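Acetylxylan esterase / glucomannan deacetylase (PDB 2W9X) removes acetyl groups from acetylated xylan and, with a large preference, glucomannan, taking part in the breakdown of plant cell-wall polysaccharides. Local coordinates at residues Y48-P53 and L111-E116; E116-S121 and S198-V203; A310-K313 and Q319-Q322. All blocks are in the same frame, centred on the assembly; numbering follows the deposited sequence. Where two conformers were deposited one is given.

Contact 1: residues Y48-P53 and L111-E116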
ATOM      1  N   TYR B  48      20.571  25.202  20.832  1.00 40.03           N
ATOM      2  CA  TYR B  48      19.939  24.286  19.912  1.00 39.86           C
ATOM      3  C   TYR B  48      20.219  24.812  18.508  1.00 39.75           C
ATOM      4  O   TYR B  48      19.747  25.887  18.138  1.00 39.17           O
ATOM      5  CB  TYR B  48      18.432  24.218  20.200  1.00 39.73           C
ATOM      6  CG  TYR B  48      18.107  24.015  21.666  1.00 39.44           C
ATOM      7  CD1 TYR B  48      18.086  22.735  22.234  1.00 39.46           C
ATOM      8  CD2 TYR B  48      17.846  25.103  22.498  1.00 39.18           C
ATOM      9  CE1 TYR B  48      17.799  22.549  23.599  1.00 37.88           C
ATOM     10  CE2 TYR B  48      17.565  24.925  23.858  1.00 38.86           C
ATOM     11  CZ  TYR B  48      17.532  23.648  24.397  1.00 38.19           C
ATOM     12  OH  TYR B  48      17.258  23.481  25.745  1.00 40.25           O
ATOM     13  N   THR B  49      21.047  24.079  17.766  1.00 39.89           N
ATOM     14  CA  THR B  49      21.385  24.409  16.368  1.00 39.81           C
ATOM     15  C   THR B  49      20.623  23.480  15.406  1.00 39.50           C
ATOM     16  O   THR B  49      20.554  22.274  15.631  1.00 39.29           O
ATOM     17  CB  THR B  49      22.932  24.352  16.134  1.00 39.50           C
ATOM     18  OG1 THR B  49      23.583  25.189  17.091  1.00 39.71           O
ATOM     19  CG2 THR B  49      23.327  24.830  14.740  1.00 39.28           C
ATOM     20  N   TYR B  50      20.035  24.053  14.352  1.00 39.45           N
ATOM     21  CA  TYR B  50      19.179  23.303  13.408  1.00 39.66           C
ATOM     22  C   TYR B  50      19.346  23.788  11.963  1.00 39.29           C
ATOM     23  O   TYR B  50      19.776  24.913  11.730  1.00 39.24           O
ATOM     24  CB  TYR B  50      17.705  23.424  13.827  1.00 39.60           C
ATOM     25  CG  TYR B  50      17.382  24.816  14.279  1.00 40.04           C
ATOM     26  CD1 TYR B  50      17.542  25.189  15.628  1.00 40.53           C
ATOM     27  CD2 TYR B  50      16.994  25.792  13.352  1.00 39.98           C
ATOM     28  CE1 TYR B  50      17.280  26.498  16.040  1.00 39.75           C
ATOM     29  CE2 TYR B  50      16.734  27.090  13.747  1.00 38.88           C
ATOM     30  CZ  TYR B  50      16.883  27.439  15.089  1.00 39.49           C
ATOM     31  OH  TYR B  50      16.623  28.725  15.472  1.00 39.97           O
ATOM     32  N   SER B  51      18.994  22.943  10.991  1.00 39.49           N
ATOM     33  CA  SER B  51      18.993  23.355   9.572  1.00 39.12           C
ATOM     34  C   SER B  51      17.914  22.683   8.717  1.00 38.90           C
ATOM     35  O   SER B  51      17.455  23.261   7.718  1.00 38.57           O
ATOM     36  CB  SER B  51      20.366  23.158   8.930  1.00 38.86           C
ATOM     37  OG  SER B  51      20.768  21.813   9.056  1.00 39.94           O
ATOM     38  N   TRP B  52      17.507  21.470   9.102  1.00 38.48           N
ATOM     39  CA  TRP B  52      16.420  20.775   8.412  1.00 37.86           C
ATOM     40  C   TRP B  52      15.115  21.576   8.607  1.00 38.16           C
ATOM     41  O   TRP B  52      14.981  22.312   9.592  1.00 37.71           O
ATOM     42  CB  TRP B  52      16.266  19.335   8.914  1.00 37.91           C
ATOM     43  CG  TRP B  52      17.367  18.387   8.494  1.00 37.42           C
ATOM     44  CD1 TRP B  52      18.411  17.977   9.258  1.00 37.81           C
ATOM     45  CD2 TRP B  52      17.524  17.729   7.217  1.00 37.98           C
ATOM     46  NE1 TRP B  52      19.217  17.109   8.549  1.00 37.91           N
ATOM     47  CE2 TRP B  52      18.698  16.939   7.295  1.00 37.17           C
ATOM     48  CE3 TRP B  52      16.797  17.736   6.018  1.00 37.35           C
ATOM     49  CZ2 TRP B  52      19.161  16.151   6.222  1.00 37.44           C
ATOM     50  CZ3 TRP B  52      17.258  16.947   4.942  1.00 37.25           C
ATOM     51  CH2 TRP B  52      18.431  16.162   5.060  1.00 37.47           C
ATOM     52  N   PRO B  53      14.163  21.464   7.658  1.00 37.91           N
ATOM     53  CA  PRO B  53      12.968  22.313   7.779  1.00 37.89           C
ATOM     54  C   PRO B  53      12.074  21.991   8.994  1.00 38.53           C
ATOM     55  O   PRO B  53      12.187  20.906   9.576  1.00 38.34           O
ATOM     56  CB  PRO B  53      12.194  22.056   6.474  1.00 37.84           C
ATOM     57  CG  PRO B  53      12.996  21.105   5.649  1.00 37.73           C
ATOM     58  CD  PRO B  53      14.147  20.590   6.470  1.00 37.23           C
ATOM     59  N   LEU B 111       7.142  27.441  19.340  1.00 39.19           N
ATOM     60  CA  LEU B 111       7.887  28.215  18.347  1.00 38.57           C
ATOM     61  C   LEU B 111       8.181  27.306  17.154  1.00 38.72           C
ATOM     62  O   LEU B 111       8.662  26.178  17.346  1.00 37.81           O
ATOM     63  CB  LEU B 111       9.197  28.734  18.957  1.00 38.54           C
ATOM     64  CG  LEU B 111      10.292  29.294  18.036  1.00 38.80           C
ATOM     65  CD1 LEU B 111       9.976  30.715  17.578  1.00 38.85           C
ATOM     66  CD2 LEU B 111      11.670  29.233  18.714  1.00 37.68           C
ATOM     67  N   GLU B 112       7.889  27.781  15.936  1.00 38.73           N
ATOM     68  CA  GLU B 112       8.111  26.969  14.724  1.00 39.10           C
ATOM     69  C   GLU B 112       8.952  27.673  13.661  1.00 38.75           C
ATOM     70  O   GLU B 112       8.687  28.816  13.304  1.00 38.32           O
ATOM     71  CB  GLU B 112       6.769  26.548  14.087  1.00 39.39           C
ATOM     72  CG  GLU B 112       5.863  25.704  14.994  1.00 39.76           C
ATOM     73  CD  GLU B 112       4.499  25.404  14.406  1.00 39.92           C
ATOM     74  OE1 GLU B 112       4.049  26.077  13.445  1.00 40.87           O
ATOM     75  OE2 GLU B 112       3.857  24.471  14.921  1.00 40.77           O
ATOM     76  N   LYS B 113       9.950  26.965  13.141  1.00 38.63           N
ATOM     77  CA  LYS B 113      10.687  27.388  11.946  1.00 38.28           C
ATOM     78  C   LYS B 113       9.795  27.207  10.700  1.00 38.09           C
ATOM     79  O   LYS B 113       9.122  26.183  10.542  1.00 38.06           O
ATOM     80  CB  LYS B 113      11.981  26.577  11.834  1.00 38.93           C
ATOM     81  CG  LYS B 113      12.810  26.762  10.573  1.00 39.73           C
ATOM     82  CD  LYS B 113      13.653  25.501  10.377  1.00 41.66           C
ATOM     83  CE  LYS B 113      15.055  25.781   9.880  1.00 42.87           C
ATOM     84  NZ  LYS B 113      15.118  26.016   8.426  1.00 42.44           N
ATOM     85  N   LEU B 114       9.787  28.221   9.835  1.00 37.21           N
ATOM     86  CA  LEU B 114       8.936  28.237   8.638  1.00 37.02           C
ATOM     87  C   LEU B 114       9.751  28.013   7.377  1.00 36.92           C
ATOM     88  O   LEU B 114       9.307  27.359   6.449  1.00 37.67           O
ATOM     89  CB  LEU B 114       8.241  29.605   8.531  1.00 36.61           C
ATOM     90  CG  LEU B 114       6.924  29.882   9.242  1.00 36.28           C
ATOM     91  CD1 LEU B 114       6.725  29.102  10.501  1.00 36.36           C
ATOM     92  CD2 LEU B 114       6.683  31.371   9.442  1.00 36.28           C
ATOM     93  N   THR B 115      10.952  28.575   7.354  1.00 37.44           N
ATOM     94  CA  THR B 115      11.738  28.694   6.132  1.00 37.33           C
ATOM     95  C   THR B 115      12.760  27.558   5.965  1.00 37.99           C
ATOM     96  O   THR B 115      13.016  26.792   6.896  1.00 37.91           O
ATOM     97  CB  THR B 115      12.464  30.038   6.095  1.00 37.19           C
ATOM     98  OG1 THR B 115      13.085  30.265   7.363  1.00 36.42           O
ATOM     99  CG2 THR B 115      11.489  31.187   5.797  1.00 36.26           C
ATOM    100  N   GLU B 116      13.310  27.450   4.757  1.00 38.08           N
ATOM    101  CA  GLU B 116      14.309  26.450   4.435  1.00 38.52           C
ATOM    102  C   GLU B 116      15.678  27.105   4.373  1.00 38.77           C
ATOM    103  O   GLU B 116      15.823  28.204   3.815  1.00 39.00           O
ATOM    104  CB  GLU B 116      14.010  25.784   3.090  1.00 38.47           C
ATOM    105  CG  GLU B 116      15.038  24.713   2.725  1.00 38.88           C
ATOM    106  CD  GLU B 116      14.755  24.003   1.420  1.00 39.10           C
ATOM    107  OE1 GLU B 116      14.202  24.617   0.480  1.00 38.80           O
ATOM    108  OE2 GLU B 116      15.113  22.813   1.327  1.00 41.32           O
TER
HETATM  109  O   HOH W   1      15.871  23.863   5.925  1.00 33.69           O
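Lys113 lays its long side chain across the loop that follows strand 47-50, running past Tyr50 and over the backbone of Trp52 and Pro53. Its CE comes to the edge of the Tyr50 ring, near the ring plane, at 4.0 Å from CD2 of Tyr50, and the tyrosine and lysine chains pass one another running opposite ways. One carbon nearer the backbone, CD of Lys113 lies 3.5 Å from Trp52 O, which CE reaches equally closely, and 4.1 Å from Pro53 C. Trp52 O is buried here with no polar partner in the model, so the contact over it is one of carbon against oxygen. Pro53 meets the lysine chiefly through its backbone.

The ammonium goes another way. Lys113 leaves its strand with CG anti to the backbone N (chi1 173°), then bends at chi3 and chi4, which swings NZ back toward its own segment. There it donates to Thr115 O at 2.7 Å, from a position tilted 34° out of that carbonyl plane, and it also bonds Thr117 OG1. NZ stands 3.7 Å from Ser51 O, without a direct bond, and a water beside that oxygen gives NZ a weak link.

Tyr50 OH, at the far end of its ring, is hydrogen-bonded to Asp72. The contact lies between the two antiparallel sheets of the N-terminal domain, a beta sandwich consistent with its galactose-binding-like family, one holding strand 47-50 and the other strand 108-113; Phe77 of strand 76-81 and Phe124 of strand 122-128 pack on Tyr50, and Val154 of helix 151-154 touches Pro53.

Contact 2: residues E116-S121 and S198-V203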
ATOM      1  N   GLU B 116      13.310  27.450   4.757  1.00 38.08           N
ATOM      2  CA  GLU B 116      14.309  26.450   4.435  1.00 38.52           C
ATOM      3  C   GLU B 116      15.678  27.105   4.373  1.00 38.77           C
ATOM      4  O   GLU B 116      15.823  28.204   3.815  1.00 39.00           O
ATOM      5  CB  GLU B 116      14.010  25.784   3.090  1.00 38.47           C
ATOM      6  CG  GLU B 116      15.038  24.713   2.725  1.00 38.88           C
ATOM      7  CD  GLU B 116      14.755  24.003   1.420  1.00 39.10           C
ATOM      8  OE1 GLU B 116      14.202  24.617   0.480  1.00 38.80           O
ATOM      9  OE2 GLU B 116      15.113  22.813   1.327  1.00 41.32           O
ATOM     10  N   THR B 117      16.658  26.413   4.955  1.00 38.52           N
ATOM     11  CA  THR B 117      18.062  26.810   4.965  1.00 38.96           C
ATOM     12  C   THR B 117      18.886  25.624   4.467  1.00 39.76           C
ATOM     13  O   THR B 117      19.113  24.664   5.214  1.00 39.35           O
ATOM     14  CB  THR B 117      18.542  27.161   6.396  1.00 39.10           C
ATOM     15  OG1 THR B 117      18.162  26.109   7.303  1.00 40.30           O
ATOM     16  CG2 THR B 117      17.958  28.494   6.885  1.00 35.95           C
ATOM     17  N   GLN B 118      19.310  25.671   3.204  1.00 40.32           N
ATOM     18  CA  GLN B 118      20.082  24.559   2.618  1.00 41.07           C
ATOM     19  C   GLN B 118      21.588  24.669   2.831  1.00 41.55           C
ATOM     20  O   GLN B 118      22.306  23.665   2.796  1.00 41.42           O
ATOM     21  CB  GLN B 118      19.763  24.403   1.127  1.00 41.30           C
ATOM     22  CG  GLN B 118      18.355  23.864   0.879  1.00 40.34           C
ATOM     23  CD  GLN B 118      18.024  23.717  -0.591  1.00 41.41           C
ATOM     24  OE1 GLN B 118      17.913  24.706  -1.316  1.00 42.89           O
ATOM     25  NE2 GLN B 118      17.841  22.477  -1.037  1.00 40.61           N
ATOM     26  N   SER B 119      22.064  25.887   3.057  1.00 41.96           N
ATOM     27  CA  SER B 119      23.500  26.123   3.139  1.00 42.26           C
ATOM     28  C   SER B 119      23.920  26.819   4.425  1.00 42.09           C
ATOM     29  O   SER B 119      25.084  27.207   4.565  1.00 42.12           O
ATOM     30  CB  SER B 119      23.972  26.905   1.914  1.00 42.26           C
ATOM     31  OG  SER B 119      23.176  28.059   1.717  1.00 44.50           O
ATOM     32  N   THR B 120      22.989  26.966   5.370  1.00 41.86           N
ATOM     33  CA  THR B 120      23.299  27.595   6.668  1.00 42.05           C
ATOM     34  C   THR B 120      22.542  26.932   7.829  1.00 42.15           C
ATOM     35  O   THR B 120      21.706  26.043   7.619  1.00 42.45           O
ATOM     36  CB  THR B 120      22.950  29.100   6.681  1.00 42.02           C
ATOM     37  OG1 THR B 120      21.536  29.249   6.551  1.00 40.50           O
ATOM     38  CG2 THR B 120      23.657  29.871   5.558  1.00 42.21           C
ATOM     39  N   SER B 121      22.825  27.380   9.047  1.00 41.95           N
ATOM     40  CA  SER B 121      22.073  26.924  10.211  1.00 42.03           C
ATOM     41  C   SER B 121      21.649  28.091  11.092  1.00 41.65           C
ATOM     42  O   SER B 121      22.072  29.222  10.876  1.00 41.94           O
ATOM     43  CB  SER B 121      22.874  25.888  11.006  1.00 41.66           C
ATOM     44  OG  SER B 121      24.078  26.439  11.503  1.00 42.87           O
ATOM     45  N   SER B 198      15.162  20.942  -0.884  1.00 36.64           N
ATOM     46  CA  SER B 198      14.658  21.241  -2.223  1.00 36.45           C
ATOM     47  C   SER B 198      15.630  20.883  -3.342  1.00 36.55           C
ATOM     48  O   SER B 198      16.815  21.175  -3.250  1.00 36.35           O
ATOM     49  CB  SER B 198      14.275  22.728  -2.347  1.00 36.26           C
ATOM     50  OG  SER B 198      13.201  23.062  -1.492  1.00 35.63           O
ATOM     51  N   GLY B 199      15.106  20.274  -4.406  1.00 36.81           N
ATOM     52  CA  GLY B 199      15.907  19.946  -5.587  1.00 36.90           C
ATOM     53  C   GLY B 199      16.510  18.547  -5.584  1.00 36.84           C
ATOM     54  O   GLY B 199      17.065  18.104  -6.598  1.00 36.53           O
ATOM     55  N   PHE B 200      16.379  17.832  -4.469  1.00 37.07           N
ATOM     56  CA  PHE B 200      17.125  16.570  -4.300  1.00 36.55           C
ATOM     57  C   PHE B 200      16.290  15.332  -4.662  1.00 36.50           C
ATOM     58  O   PHE B 200      15.058  15.336  -4.549  1.00 35.99           O
ATOM     59  CB  PHE B 200      17.751  16.447  -2.891  1.00 36.41           C
ATOM     60  CG  PHE B 200      18.960  17.344  -2.672  1.00 37.72           C
ATOM     61  CD1 PHE B 200      20.233  16.931  -3.059  1.00 36.56           C
ATOM     62  CD2 PHE B 200      18.810  18.617  -2.081  1.00 36.71           C
ATOM     63  CE1 PHE B 200      21.355  17.764  -2.871  1.00 37.16           C
ATOM     64  CE2 PHE B 200      19.905  19.455  -1.887  1.00 36.41           C
ATOM     65  CZ  PHE B 200      21.190  19.027  -2.277  1.00 37.06           C
ATOM     66  N   GLY B 201      16.981  14.283  -5.108  1.00 36.80           N
ATOM     67  CA  GLY B 201      16.332  13.024  -5.486  1.00 36.58           C
ATOM     68  C   GLY B 201      16.939  11.828  -4.765  1.00 36.48           C
ATOM     69  O   GLY B 201      17.798  11.989  -3.903  1.00 36.50           O
ATOM     70  N   ILE B 202      16.466  10.630  -5.105  1.00 36.10           N
ATOM     71  CA  ILE B 202      17.091   9.357  -4.652  1.00 35.46           C
ATOM     72  C   ILE B 202      18.555   9.219  -5.086  1.00 35.77           C
ATOM     73  O   ILE B 202      19.432   8.923  -4.255  1.00 34.42           O
ATOM     74  CB  ILE B 202      16.267   8.119  -5.145  1.00 34.62           C
ATOM     75  CG1 ILE B 202      14.882   8.100  -4.489  1.00 34.09           C
ATOM     76  CG2 ILE B 202      17.027   6.783  -4.945  1.00 33.98           C
ATOM     77  CD1 ILE B 202      14.877   7.965  -2.978  1.00 35.26           C
ATOM     78  N   VAL B 203      18.821   9.408  -6.384  1.00 36.36           N
ATOM     79  CA  VAL B 203      20.194   9.333  -6.916  1.00 36.84           C
ATOM     80  C   VAL B 203      20.532  10.560  -7.749  1.00 37.24           C
ATOM     81  O   VAL B 203      21.706  10.941  -7.863  1.00 36.85           O
ATOM     82  CB  VAL B 203      20.462   8.051  -7.804  1.00 37.72           C
ATOM     83  CG1 VAL B 203      20.478   6.768  -6.956  1.00 37.85           C
ATOM     84  CG2 VAL B 203      19.474   7.942  -8.977  1.00 36.35           C
TER
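Glu116 spreads its carboxylate across Ser198 and takes two hydrogen bonds from that one residue. OE1 accepts from the hydroxyl, 2.7 Å from Ser198 OG, while OE2 accepts from the backbone, 2.9 Å from Ser198 N with an N-H...O angle of 154°. Both oxygens use their syn lone pairs, the sides that face each other, so the N-H and the O-H sit together in the mouth of the carboxylate. The extended chain of Glu116, with CG anti to the backbone N (chi1 -179°), carries the group straight over to the serine.

Gln118 grips the same residue at its other end. Its NE2 donates to Ser198 O at 2.8 Å, arriving in the carbonyl plane on a lone pair with a C=O...N angle of 122°, and the acceptor lies close to the plane of the amide. NE2 also bonds Ser197 OG. Beyond the bond, the amide nitrogen sits at the edge of the Phe200 ring, near its plane, 3.8 Å from CE2 of Phe200. The other end of the amide, Gln118 OE1, is hydrogen-bonded to a bound glycerol, probably from the crystallisation liquor.

Ser198 is thus held by hydroxyl, N-H and carbonyl, all from a loop of the N-terminal domain. It sits beside Ser151, the probable nucleophile, and it directly precedes Gly199, by similarity a stabiliser of the transition state, as expected for the oxyanion hole of an SGNH hydrolase. Gly199 has a positive phi that suits glycine. The chemistry is polar and directional: a carboxylate and an amide, rather than apolar bulk, bind the N-terminal domain to the catalytic loop, and they probably help fix the peptide that presents Gly199 N to the active site.

Contact 3: residues A310-K313 and Q319-Q322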
ATOM      1  N   ALA B 310       7.416  -3.223  -5.104  1.00 36.09           N
ATOM      2  CA  ALA B 310       7.420  -4.649  -5.456  1.00 36.48           C
ATOM      3  C   ALA B 310       8.689  -5.395  -5.049  1.00 36.46           C
ATOM      4  O   ALA B 310       8.602  -6.530  -4.555  1.00 37.19           O
ATOM      5  CB  ALA B 310       7.136  -4.830  -6.952  1.00 35.78           C
ATOM      6  N   GLN B 311       9.838  -4.747  -5.222  0.50 36.78           N
ATOM      7  CA  GLN B 311      11.134  -5.318  -4.873  0.50 37.07           C
ATOM      8  C   GLN B 311      11.369  -5.371  -3.376  0.50 36.87           C
ATOM      9  O   GLN B 311      12.068  -6.257  -2.888  0.50 37.18           O
ATOM     10  CB  GLN B 311      12.260  -4.550  -5.564  0.50 37.30           C
ATOM     11  CG  GLN B 311      12.581  -5.101  -6.936  0.50 38.42           C
ATOM     12  CD  GLN B 311      13.748  -4.421  -7.594  0.50 39.29           C
ATOM     13  OE1 GLN B 311      13.899  -4.465  -8.812  0.50 40.87           O
ATOM     14  NE2 GLN B 311      14.587  -3.792  -6.795  0.50 40.67           N
ATOM     15  N   LEU B 312      10.791  -4.410  -2.658  1.00 36.41           N
ATOM     16  CA  LEU B 312      10.795  -4.405  -1.213  1.00 35.99           C
ATOM     17  C   LEU B 312       9.979  -5.576  -0.674  1.00 36.10           C
ATOM     18  O   LEU B 312      10.484  -6.353   0.136  1.00 35.76           O
ATOM     19  CB  LEU B 312      10.289  -3.069  -0.644  1.00 35.62           C
ATOM     20  CG  LEU B 312      11.313  -1.917  -0.672  1.00 35.50           C
ATOM     21  CD1 LEU B 312      10.592  -0.547  -0.590  1.00 32.84           C
ATOM     22  CD2 LEU B 312      12.390  -2.068   0.419  1.00 35.45           C
ATOM     23  N   LYS B 313       8.735  -5.705  -1.137  1.00 35.36           N
ATOM     24  CA  LYS B 313       7.853  -6.800  -0.705  1.00 35.50           C
ATOM     25  C   LYS B 313       8.425  -8.171  -1.069  1.00 35.11           C
ATOM     26  O   LYS B 313       8.399  -9.087  -0.261  1.00 35.92           O
ATOM     27  CB  LYS B 313       6.462  -6.633  -1.311  1.00 34.63           C
ATOM     28  CG  LYS B 313       5.706  -5.464  -0.758  1.00 36.14           C
ATOM     29  CD  LYS B 313       4.340  -5.360  -1.416  1.00 36.32           C
ATOM     30  CE  LYS B 313       3.512  -4.234  -0.817  1.00 35.31           C
ATOM     31  NZ  LYS B 313       3.009  -4.611   0.538  1.00 40.57           N
ATOM     32  N   GLN B 319       5.768  -4.002   4.851  1.00 39.23           N
ATOM     33  CA  GLN B 319       5.089  -2.812   5.415  1.00 39.70           C
ATOM     34  C   GLN B 319       5.392  -1.538   4.616  1.00 39.19           C
ATOM     35  O   GLN B 319       5.899  -0.546   5.129  1.00 39.32           O
ATOM     36  CB  GLN B 319       5.357  -2.654   6.931  1.00 40.45           C
ATOM     37  CG  GLN B 319       6.833  -2.482   7.352  1.00 43.56           C
ATOM     38  CD  GLN B 319       7.536  -3.798   7.623  1.00 47.16           C
ATOM     39  OE1 GLN B 319       7.739  -4.607   6.717  1.00 48.06           O
ATOM     40  NE2 GLN B 319       7.931  -4.015   8.882  1.00 49.69           N
ATOM     41  N   VAL B 320       5.079  -1.595   3.331  1.00 38.98           N
ATOM     42  CA  VAL B 320       5.332  -0.485   2.440  1.00 39.48           C
ATOM     43  C   VAL B 320       4.157  -0.363   1.457  1.00 39.43           C
ATOM     44  O   VAL B 320       3.597  -1.367   0.988  1.00 38.91           O
ATOM     45  CB  VAL B 320       6.754  -0.594   1.770  1.00 39.54           C
ATOM     46  CG1 VAL B 320       6.915  -1.905   1.013  1.00 41.00           C
ATOM     47  CG2 VAL B 320       7.086   0.638   0.890  1.00 39.76           C
ATOM     48  N   GLU B 321       3.750   0.872   1.203  1.00 39.50           N
ATOM     49  CA  GLU B 321       2.712   1.131   0.221  1.00 40.48           C
ATOM     50  C   GLU B 321       2.998   2.394  -0.606  1.00 39.64           C
ATOM     51  O   GLU B 321       3.822   3.234  -0.224  1.00 39.67           O
ATOM     52  CB  GLU B 321       1.319   1.157   0.880  1.00 40.80           C
ATOM     53  CG  GLU B 321       1.179   2.110   2.048  1.00 43.37           C
ATOM     54  CD  GLU B 321       0.014   1.768   3.013  1.00 42.94           C
ATOM     55  OE1 GLU B 321      -0.946   1.033   2.651  1.00 45.00           O
ATOM     56  OE2 GLU B 321       0.064   2.280   4.152  1.00 43.81           O
ATOM     57  N   GLN B 322       2.329   2.513  -1.747  1.00 38.78           N
ATOM     58  CA  GLN B 322       2.502   3.659  -2.621  1.00 37.90           C
ATOM     59  C   GLN B 322       1.277   4.563  -2.564  1.00 38.16           C
ATOM     60  O   GLN B 322       0.139   4.071  -2.476  1.00 37.69           O
ATOM     61  CB  GLN B 322       2.737   3.174  -4.057  1.00 38.73           C
ATOM     62  CG  GLN B 322       2.842   4.272  -5.134  1.00 37.30           C
ATOM     63  CD  GLN B 322       3.228   3.715  -6.485  1.00 37.71           C
ATOM     64  OE1 GLN B 322       2.904   2.568  -6.803  1.00 38.94           O
ATOM     65  NE2 GLN B 322       3.924   4.525  -7.301  1.00 36.74           N
TER
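Leu312 and Lys313, near the C-terminal end of helix 300-314, pack on Val320 at the start of strand 320-325. Here the second half of a beta-alpha-beta crossover closes: the chain leaves strand 288-294, runs along the helix and returns as an edge strand of the parallel sheet in the SGNH-hydrolase domain.

The apolar part is the branched end of Val320 against the helix. CG1 of Val320 touches CB of Leu312 at 3.9 Å, and CG2 of Val320 meets CD1 of the same leucine at 4.0 Å, so the two methyls take the base and one branch of a side chain that crosses them at about a right angle. On the lysine side the same CG1 lies 4.2 Å from CG of Lys313. This reach follows from the valine torsion: chi1 of 57° turns CG2 anti to the backbone N and sets CG1 between the backbone N and the carbonyl carbon. Phe289 and Leu291 of strand 288-294 also pack on Val320, and Val277 of helix 262-283 packs on Leu312.

The polar part belongs to Lys313. Its aliphatic chain stays straight until the last torsion, so the ammonium is carried past CG1 of Val320 to the backbone of the strand. Its hydrogen bond to His318 O is the stronger one, and it has a weak bond to Gln322 O of the second subunit, whose Val324 also packs on this lysine. Within the contact the bond is weak as well: NZ of Lys313 lies 3.3 Å from Val320 O, hardly nearer than CE of Lys313, which is 3.4 Å from the same oxygen.

In the fold
Contacts 1 and 2 follow one another along the chain, share Glu116 and touch, with Ser51 O 3.0 Å from Thr117 OG1. Contact 1 is buried between the two sheets of the N-terminal domain, where a lysine chain passes a ring and backbone without a direct hydrogen bond across. Contact 2 lies at the surface and reaches from that domain to the catalytic loop through three hydrogen bonds, with little apolar packing. Contact 3 is buried again but stands apart, its nearest atoms about 19 Å from contact 1 and about 10 Å from contact 2; methyl packing and one weak bond join helix to strand within the catalytic domain, beside the second subunit.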